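Local coordinates for aryl acylamidase (bacterium CSBL00001, PDB 4YJ6), which probably hydrolyses the amide bond of aryl acylamides as a member of the amidase signature enzyme family, at residues T195-F200 and Q485-P490; A444-G449 and A456-I461. All blocks are in the same frame, centred on the assembly; numbering follows the deposited sequence.

Contact 1: residues T195-F200 and Q485-P490; sequences TNTYGF and QYYDIP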
ATOM      1  N   THR A 195       5.969  -5.711   7.395  1.00 12.83           N
ATOM      2  CA  THR A 195       5.886  -7.141   7.017  1.00 12.11           C
ATOM      3  C   THR A 195       7.008  -7.621   6.101  1.00 12.90           C
ATOM      4  O   THR A 195       6.912  -8.704   5.518  1.00 12.89           O
ATOM      5  CB  THR A 195       4.533  -7.479   6.332  1.00 13.62           C
ATOM      6  OG1 THR A 195       4.405  -6.667   5.166  1.00 11.98           O
ATOM      7  CG2 THR A 195       3.384  -7.219   7.272  1.00 12.62           C
ATOM      8  N   ASN A 196       8.089  -6.851   5.985  1.00 11.08           N
ATOM      9  CA  ASN A 196       9.241  -7.299   5.191  1.00 12.38           C
ATOM     10  C   ASN A 196       8.839  -7.482   3.733  1.00 13.07           C
ATOM     11  O   ASN A 196       9.359  -8.354   3.067  1.00 12.41           O
ATOM     12  CB  ASN A 196       9.825  -8.651   5.732  1.00 13.40           C
ATOM     13  CG  ASN A 196      11.226  -8.918   5.255  1.00 12.42           C
ATOM     14  OD1 ASN A 196      12.129  -8.131   5.529  1.00 14.15           O
ATOM     15  ND2 ASN A 196      11.433 -10.043   4.571  1.00 13.91           N
ATOM     16  N   THR A 197       7.905  -6.662   3.246  1.00 11.69           N
ATOM     17  CA  THR A 197       7.564  -6.705   1.831  1.00 12.80           C
ATOM     18  C   THR A 197       7.864  -5.377   1.146  1.00 12.72           C
ATOM     19  O   THR A 197       8.160  -4.373   1.797  1.00 10.12           O
ATOM     20  CB  THR A 197       6.112  -7.124   1.633  1.00 11.70           C
ATOM     21  OG1 THR A 197       5.252  -6.325   2.459  1.00 11.42           O
ATOM     22  CG2 THR A 197       5.944  -8.623   2.030  1.00 13.29           C
ATOM     23  N   TYR A 198       7.873  -5.415  -0.184  1.00 11.02           N
ATOM     24  CA  TYR A 198       8.207  -4.231  -0.969  1.00 11.82           C
ATOM     25  C   TYR A 198       6.924  -3.549  -1.407  1.00 11.15           C
ATOM     26  O   TYR A 198       6.074  -4.168  -2.060  1.00 11.37           O
ATOM     27  CB  TYR A 198       9.021  -4.683  -2.161  1.00 10.08           C
ATOM     28  CG  TYR A 198       9.451  -3.547  -3.082  1.00 10.85           C
ATOM     29  CD1 TYR A 198      10.430  -2.629  -2.676  1.00 10.15           C
ATOM     30  CD2 TYR A 198       8.890  -3.399  -4.347  1.00 11.83           C
ATOM     31  CE1 TYR A 198      10.844  -1.615  -3.520  1.00 10.34           C
ATOM     32  CE2 TYR A 198       9.282  -2.375  -5.194  1.00 10.42           C
ATOM     33  CZ  TYR A 198      10.253  -1.486  -4.776  1.00 12.29           C
ATOM     34  OH  TYR A 198      10.640  -0.488  -5.611  1.00 11.36           O
ATOM     35  N   GLY A 199       6.763  -2.278  -1.054  1.00 11.05           N
ATOM     36  CA  GLY A 199       5.529  -1.574  -1.365  1.00 10.41           C
ATOM     37  C   GLY A 199       5.856  -0.423  -2.287  1.00 11.39           C
ATOM     38  O   GLY A 199       6.604   0.473  -1.884  1.00 10.46           O
ATOM     39  N   PHE A 200       5.273  -0.410  -3.495  1.00  9.75           N
ATOM     40  CA  PHE A 200       5.613   0.614  -4.491  1.00  8.87           C
ATOM     41  C   PHE A 200       4.472   1.624  -4.663  1.00  8.43           C
ATOM     42  O   PHE A 200       3.385   1.241  -5.137  1.00  9.24           O
ATOM     43  CB  PHE A 200       5.933  -0.005  -5.874  1.00  9.95           C
ATOM     44  CG  PHE A 200       6.563   0.993  -6.809  1.00 10.92           C
ATOM     45  CD1 PHE A 200       7.942   1.161  -6.817  1.00 10.36           C
ATOM     46  CD2 PHE A 200       5.790   1.790  -7.628  1.00 10.65           C
ATOM     47  CE1 PHE A 200       8.551   2.102  -7.644  1.00 12.13           C
ATOM     48  CE2 PHE A 200       6.380   2.734  -8.466  1.00 11.98           C
ATOM     49  CZ  PHE A 200       7.766   2.902  -8.454  1.00 10.06           C
ATOM     50  N   GLN A 485      15.748 -13.815   3.031  1.00 17.80           N
ATOM     51  CA  GLN A 485      16.030 -14.779   4.091  1.00 20.01           C
ATOM     52  C   GLN A 485      15.097 -14.586   5.266  1.00 18.99           C
ATOM     53  O   GLN A 485      14.795 -15.536   5.973  1.00 21.07           O
ATOM     54  CB  GLN A 485      17.494 -14.676   4.577  1.00 19.60           C
ATOM     55  CG  GLN A 485      17.808 -13.409   5.329  1.00 22.14           C
ATOM     56  CD  GLN A 485      18.204 -12.258   4.426  1.00 23.06           C
ATOM     57  OE1 GLN A 485      18.121 -12.334   3.186  1.00 21.60           O
ATOM     58  NE2 GLN A 485      18.682 -11.188   5.044  1.00 24.21           N
ATOM     59  N   TYR A 486      14.624 -13.360   5.506  1.00 16.74           N
ATOM     60  CA  TYR A 486      13.757 -13.145   6.656  1.00 16.05           C
ATOM     61  C   TYR A 486      12.378 -13.828   6.515  1.00 15.32           C
ATOM     62  O   TYR A 486      11.678 -14.026   7.514  1.00 16.89           O
ATOM     63  CB  TYR A 486      13.548 -11.655   6.909  1.00 15.96           C
ATOM     64  CG  TYR A 486      14.852 -10.871   7.091  1.00 18.13           C
ATOM     65  CD1 TYR A 486      15.824 -11.278   7.999  1.00 20.13           C
ATOM     66  CD2 TYR A 486      15.100  -9.735   6.331  1.00 17.32           C
ATOM     67  CE1 TYR A 486      17.022 -10.558   8.144  1.00 20.98           C
ATOM     68  CE2 TYR A 486      16.274  -9.007   6.465  1.00 18.49           C
ATOM     69  CZ  TYR A 486      17.236  -9.429   7.368  1.00 18.51           C
ATOM     70  OH  TYR A 486      18.380  -8.687   7.474  1.00 21.81           O
ATOM     71  N   TYR A 487      11.984 -14.176   5.291  1.00 17.54           N
ATOM     72  CA  TYR A 487      10.717 -14.883   5.099  1.00 15.20           C
ATOM     73  C   TYR A 487      10.775 -16.260   5.774  1.00 18.61           C
ATOM     74  O   TYR A 487       9.753 -16.919   5.908  1.00 18.09           O
ATOM     75  CB  TYR A 487      10.325 -15.043   3.605  1.00 16.03           C
ATOM     76  CG  TYR A 487      10.059 -13.713   2.912  1.00 14.33           C
ATOM     77  CD1 TYR A 487       9.135 -12.819   3.435  1.00 14.22           C
ATOM     78  CD2 TYR A 487      10.755 -13.360   1.771  1.00 13.03           C
ATOM     79  CE1 TYR A 487       8.909 -11.581   2.817  1.00 12.18           C
ATOM     80  CE2 TYR A 487      10.541 -12.143   1.153  1.00 13.98           C
ATOM     81  CZ  TYR A 487       9.609 -11.271   1.673  1.00 13.65           C
ATOM     82  OH  TYR A 487       9.427 -10.052   1.036  1.00 12.08           O
ATOM     83  N   ASP A 488      11.967 -16.713   6.186  1.00 18.69           N
ATOM     84  CA  ASP A 488      12.020 -17.979   6.922  1.00 19.47           C
ATOM     85  C   ASP A 488      11.135 -17.939   8.158  1.00 19.50           C
ATOM     86  O   ASP A 488      10.640 -18.973   8.627  1.00 20.46           O
ATOM     87  CB  ASP A 488      13.459 -18.331   7.358  1.00 22.17           C
ATOM     88  CG  ASP A 488      14.374 -18.676   6.186  1.00 27.09           C
ATOM     89  OD1 ASP A 488      13.912 -18.881   5.050  1.00 29.04           O
ATOM     90  OD2 ASP A 488      15.595 -18.756   6.419  1.00 30.36           O
ATOM     91  N   ILE A 489      10.937 -16.765   8.732  1.00 17.36           N
ATOM     92  CA  ILE A 489      10.157 -16.669   9.952  1.00 19.81           C
ATOM     93  C   ILE A 489       8.690 -17.018   9.688  1.00 23.02           C
ATOM     94  O   ILE A 489       8.166 -17.979  10.261  1.00 19.95           O
ATOM     95  CB  ILE A 489      10.343 -15.283  10.630  1.00 19.23           C
ATOM     96  CG1 ILE A 489      11.794 -15.129  11.145  1.00 19.29           C
ATOM     97  CG2 ILE A 489       9.336 -15.096  11.751  1.00 20.97           C
ATOM     98  CD1 ILE A 489      12.168 -13.686  11.549  1.00 20.58           C
ATOM     99  N   PRO A 490       8.002 -16.254   8.815  1.00 19.53           N
ATOM    100  CA  PRO A 490       6.631 -16.704   8.506  1.00 19.70           C
ATOM    101  C   PRO A 490       6.555 -18.121   7.891  1.00 19.90           C
ATOM    102  O   PRO A 490       5.596 -18.827   8.162  1.00 20.18           O
ATOM    103  CB  PRO A 490       6.103 -15.626   7.527  1.00 17.42           C
ATOM    104  CG  PRO A 490       7.343 -14.956   6.952  1.00 18.12           C
ATOM    105  CD  PRO A 490       8.397 -15.030   8.082  1.00 19.84           C
TER

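Contact 2: residues A444-G449 and A456-I461; sequences ASVPAG and AGMLII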
ATOM      1  N   ALA A 444       9.067   4.013  -2.519  1.00  9.74           N
ATOM      2  CA  ALA A 444       8.817   2.604  -2.236  1.00  9.25           C
ATOM      3  C   ALA A 444       9.410   2.274  -0.882  1.00 10.90           C
ATOM      4  O   ALA A 444      10.466   2.776  -0.534  1.00 11.51           O
ATOM      5  CB  ALA A 444       9.447   1.720  -3.325  1.00  9.99           C
ATOM      6  N   SER A 445       8.719   1.430  -0.130  1.00 11.58           N
ATOM      7  CA  SER A 445       9.280   0.917   1.111  1.00 11.26           C
ATOM      8  C   SER A 445      10.060  -0.367   0.799  1.00 12.65           C
ATOM      9  O   SER A 445       9.485  -1.327   0.292  1.00 11.34           O
ATOM     10  CB  SER A 445       8.204   0.639   2.148  1.00 12.88           C
ATOM     11  OG  SER A 445       8.832   0.203   3.367  1.00 12.58           O
ATOM     12  N   VAL A 446      11.356  -0.367   1.123  1.00 10.72           N
ATOM     13  CA  VAL A 446      12.213  -1.549   0.990  1.00 12.01           C
ATOM     14  C   VAL A 446      12.529  -2.151   2.369  1.00 11.83           C
ATOM     15  O   VAL A 446      12.900  -1.438   3.299  1.00 11.79           O
ATOM     16  CB  VAL A 446      13.573  -1.263   0.261  1.00 13.45           C
ATOM     17  CG1 VAL A 446      13.315  -0.872  -1.192  1.00 17.65           C
ATOM     18  CG2 VAL A 446      14.401  -0.150   0.939  1.00 15.67           C
ATOM     19  N   PRO A 447      12.430  -3.471   2.491  1.00 10.09           N
ATOM     20  CA  PRO A 447      12.730  -4.090   3.787  1.00 10.20           C
ATOM     21  C   PRO A 447      14.172  -3.818   4.162  1.00 12.96           C
ATOM     22  O   PRO A 447      15.069  -4.115   3.376  1.00 13.39           O
ATOM     23  CB  PRO A 447      12.513  -5.598   3.495  1.00 11.81           C
ATOM     24  CG  PRO A 447      11.375  -5.588   2.442  1.00 12.26           C
ATOM     25  CD  PRO A 447      11.715  -4.386   1.568  1.00 12.05           C
ATOM     26  N   ALA A 448      14.387  -3.249   5.347  1.00 11.88           N
ATOM     27  CA  ALA A 448      15.735  -2.844   5.749  1.00 14.85           C
ATOM     28  C   ALA A 448      16.335  -3.801   6.761  1.00 17.37           C
ATOM     29  O   ALA A 448      17.474  -3.600   7.163  1.00 17.27           O
ATOM     30  CB  ALA A 448      15.692  -1.430   6.342  1.00 14.87           C
ATOM     31  N   GLY A 449      15.562  -4.793   7.202  1.00 16.46           N
ATOM     32  CA  GLY A 449      16.037  -5.715   8.234  1.00 19.42           C
ATOM     33  C   GLY A 449      15.030  -5.958   9.338  1.00 18.21           C
ATOM     34  O   GLY A 449      13.869  -5.568   9.240  1.00 17.00           O
ATOM     35  N   ALA A 456      11.331  -3.752   9.674  1.00 13.44           N
ATOM     36  CA  ALA A 456      11.273  -2.290   9.536  1.00 14.43           C
ATOM     37  C   ALA A 456      11.648  -1.927   8.112  1.00 13.41           C
ATOM     38  O   ALA A 456      12.525  -2.549   7.514  1.00 12.96           O
ATOM     39  CB  ALA A 456      12.276  -1.583  10.515  1.00 15.16           C
ATOM     40  N   GLY A 457      11.040  -0.862   7.586  1.00 14.20           N
ATOM     41  CA  GLY A 457      11.329  -0.457   6.231  1.00 11.69           C
ATOM     42  C   GLY A 457      12.087   0.845   6.059  1.00 12.67           C
ATOM     43  O   GLY A 457      12.065   1.739   6.922  1.00 12.31           O
HETATM   44  N   MSE A 458      12.779   0.941   4.926  1.00 11.68           N
HETATM   45  CA  MSE A 458      13.354   2.212   4.502  1.00 10.15           C
HETATM   46  C   MSE A 458      12.618   2.733   3.272  1.00 14.42           C
HETATM   47  O   MSE A 458      12.316   1.967   2.363  1.00 12.73           O
HETATM   48  CB  MSE A 458      14.813   2.013   4.130  1.00 14.00           C
HETATM   49  CG  MSE A 458      15.332   3.191   3.368  1.00 15.98           C
HETATM   50 SE   MSE A 458      17.267   2.944   3.236  1.00 44.07          SE
HETATM   51  CE  MSE A 458      17.269   1.612   1.881  1.00 21.37           C
ATOM     52  N   LEU A 459      12.287   4.025   3.270  1.00 11.27           N
ATOM     53  CA  LEU A 459      11.580   4.609   2.124  1.00  9.74           C
ATOM     54  C   LEU A 459      12.597   5.209   1.177  1.00 11.19           C
ATOM     55  O   LEU A 459      13.493   5.944   1.591  1.00 12.13           O
ATOM     56  CB  LEU A 459      10.643   5.716   2.608  1.00 10.08           C
ATOM     57  CG  LEU A 459       9.627   6.155   1.530  1.00 10.31           C
ATOM     58  CD1 LEU A 459       8.647   4.982   1.283  1.00  9.23           C
ATOM     59  CD2 LEU A 459       8.853   7.390   1.998  1.00  9.27           C
ATOM     60  N   ILE A 460      12.478   4.857  -0.098  1.00  8.90           N
ATOM     61  CA  ILE A 460      13.254   5.478  -1.146  1.00  9.04           C
ATOM     62  C   ILE A 460      12.327   6.398  -1.924  1.00 11.81           C
ATOM     63  O   ILE A 460      11.323   5.932  -2.480  1.00 10.19           O
ATOM     64  CB  ILE A 460      13.789   4.387  -2.102  1.00  9.81           C
ATOM     65  CG1 ILE A 460      14.660   3.382  -1.323  1.00 14.26           C
ATOM     66  CG2 ILE A 460      14.534   5.008  -3.328  1.00 10.91           C
ATOM     67  CD1 ILE A 460      15.240   2.234  -2.197  1.00 12.78           C
ATOM     68  N   ILE A 461      12.644   7.691  -1.957  1.00  8.59           N
ATOM     69  CA  ILE A 461      11.796   8.658  -2.654  1.00 10.38           C
ATOM     70  C   ILE A 461      12.521   9.185  -3.893  1.00  9.96           C
ATOM     71  O   ILE A 461      13.717   9.554  -3.809  1.00  9.71           O
ATOM     72  CB  ILE A 461      11.463   9.860  -1.715  1.00 10.64           C
ATOM     73  CG1 ILE A 461      10.883   9.372  -0.371  1.00 12.13           C
ATOM     74  CG2 ILE A 461      10.491  10.842  -2.433  1.00  8.48           C
ATOM     75  CD1 ILE A 461      10.566  10.553   0.654  1.00 13.12           C
TER

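Contact 1: residues T195-F200 and Q485-P490
Asn-196 and Tyr-486 mark the closest backbone approach, 7.5 Å between their CA atoms, where the turn leading into strand 198-201 meets the 3-10 turn 485-487 near the C-terminal end of the chain. Asn-196, the first residue to leave helical phi/psi after helix 190-195, has positive phi in a Schellman motif, and the chain then runs into the large mixed sheet of the amidase signature fold. Its side chain fills the angle between two tyrosines. With CG anti to the backbone N (chi1 -162°), the amide reaches out to the 3-10 turn and its two ends meet different atoms. ND2 lies over one face of the Tyr-487 ring, offset toward the rim and 3.4 Å from CE1 of Tyr-487, the amide plane turned 66° from the ring; the same nitrogen donates a hydrogen bond to Trp-483 O, which probably helps fix the amide's rotation. OD1 approaches the Tyr-486 ring obliquely and comes 3.5 Å from CD2 of Tyr-486. Tyr-487 reaches farther than its neighbour: its hydroxyl gives a weak hydrogen bond to the backbone O of Asn-196, 2.6 Å from OH of Tyr-487. Asn-196 thus meets the phenol twice, its side-chain nitrogen over the ring and its backbone oxygen at the hydroxyl. A phenylalanine here would probably leave the backbone O of Asn-196 without this donor. At the edge of the same ring, near its plane, Thr-197 supplies a methyl. The threonine's hydroxyl turns elsewhere, between its backbone N and carbonyl carbon (chi1 50°), and donates to OG1 of Thr-195, which also bonds to Pro-191 O in the preceding helix. CG2 of Thr-197 stands 3.9 Å from OH of Tyr-487.

Contact 2: residues A444-G449 and A456-I461
Val-446 and Met-458, a selenomethionine, are brought side by side by their torsions: CG1 of the valine is anti to its carbonyl carbon (chi1 -66°), which turns CG2 toward the partner strand, while the selenomethionine extends with CG anti to its own N and bends only at chi3 (76°). Its methyl CE thereby comes back to CG2 of Val-446 at 3.5 Å, tighter than usual for two carbons. On the valine's other branch, CG1 meets CD1 of Ile-460 at 3.8 Å, the two side chains crossing at about a right angle. This apolar face, with Ala-444 also on it, is covered by helix 467-480, and Met-458 also reaches helix 284-299. On the reverse face, Leu-459 bends CD1 back to within 3.4 Å of the backbone O of Ala-444. OG of Ser-445 passes 3.9 Å from CA of Gly-457, where the glycine has no side chain, to a hydrogen bond with Thr-399 OG1. That same CA makes a CA-H...O contact with Val-446 O at 3.5 Å.

Beneath the side chains, Ala-444 with Ile-460 and Val-446 with Met-458 form hydrogen-bonded pairs, each joined by bonds in both directions. The bond from Val-446 N to Met-458 O, 2.8 Å long, is nearly straight (170° at the hydrogen) and lies in the carbonyl plane. Nearer the turn, Ala-448 N donates to Ala-456 O at 2.9 Å, and Ala-448 CB rests against Met-458 CB. Backbone bonds between Ser-445 and Gly-199 and between Leu-459 and Ala-397 continue the sheet beyond both strands. Two successive antiparallel strands joined by a short turn make a beta hairpin, here set within the mixed central sheet of the amidase signature fold.

Overall arrangement
From the N terminus, the chain passes from helix 190-195 through the turn at Asn-196, the first partner of contact 1, into strand 198-201. After a long excursion of helices and strands it enters strand 443-451, turns back as strand 454-462 and so closes the short hairpin loop of contact 2. Helix 467-480 follows, and residues 485-490 then close the much longer loop of contact 1, with contact 2 nested inside it. The centres lie about 11 Å apart, and the two contacts touch: strands 198-201 and 443-451 are neighbours in one sheet, and Asn-196 packs on Pro-447. Contact 1 thus ties the chain's C-terminal part to the sheet that contact 2 helps to build.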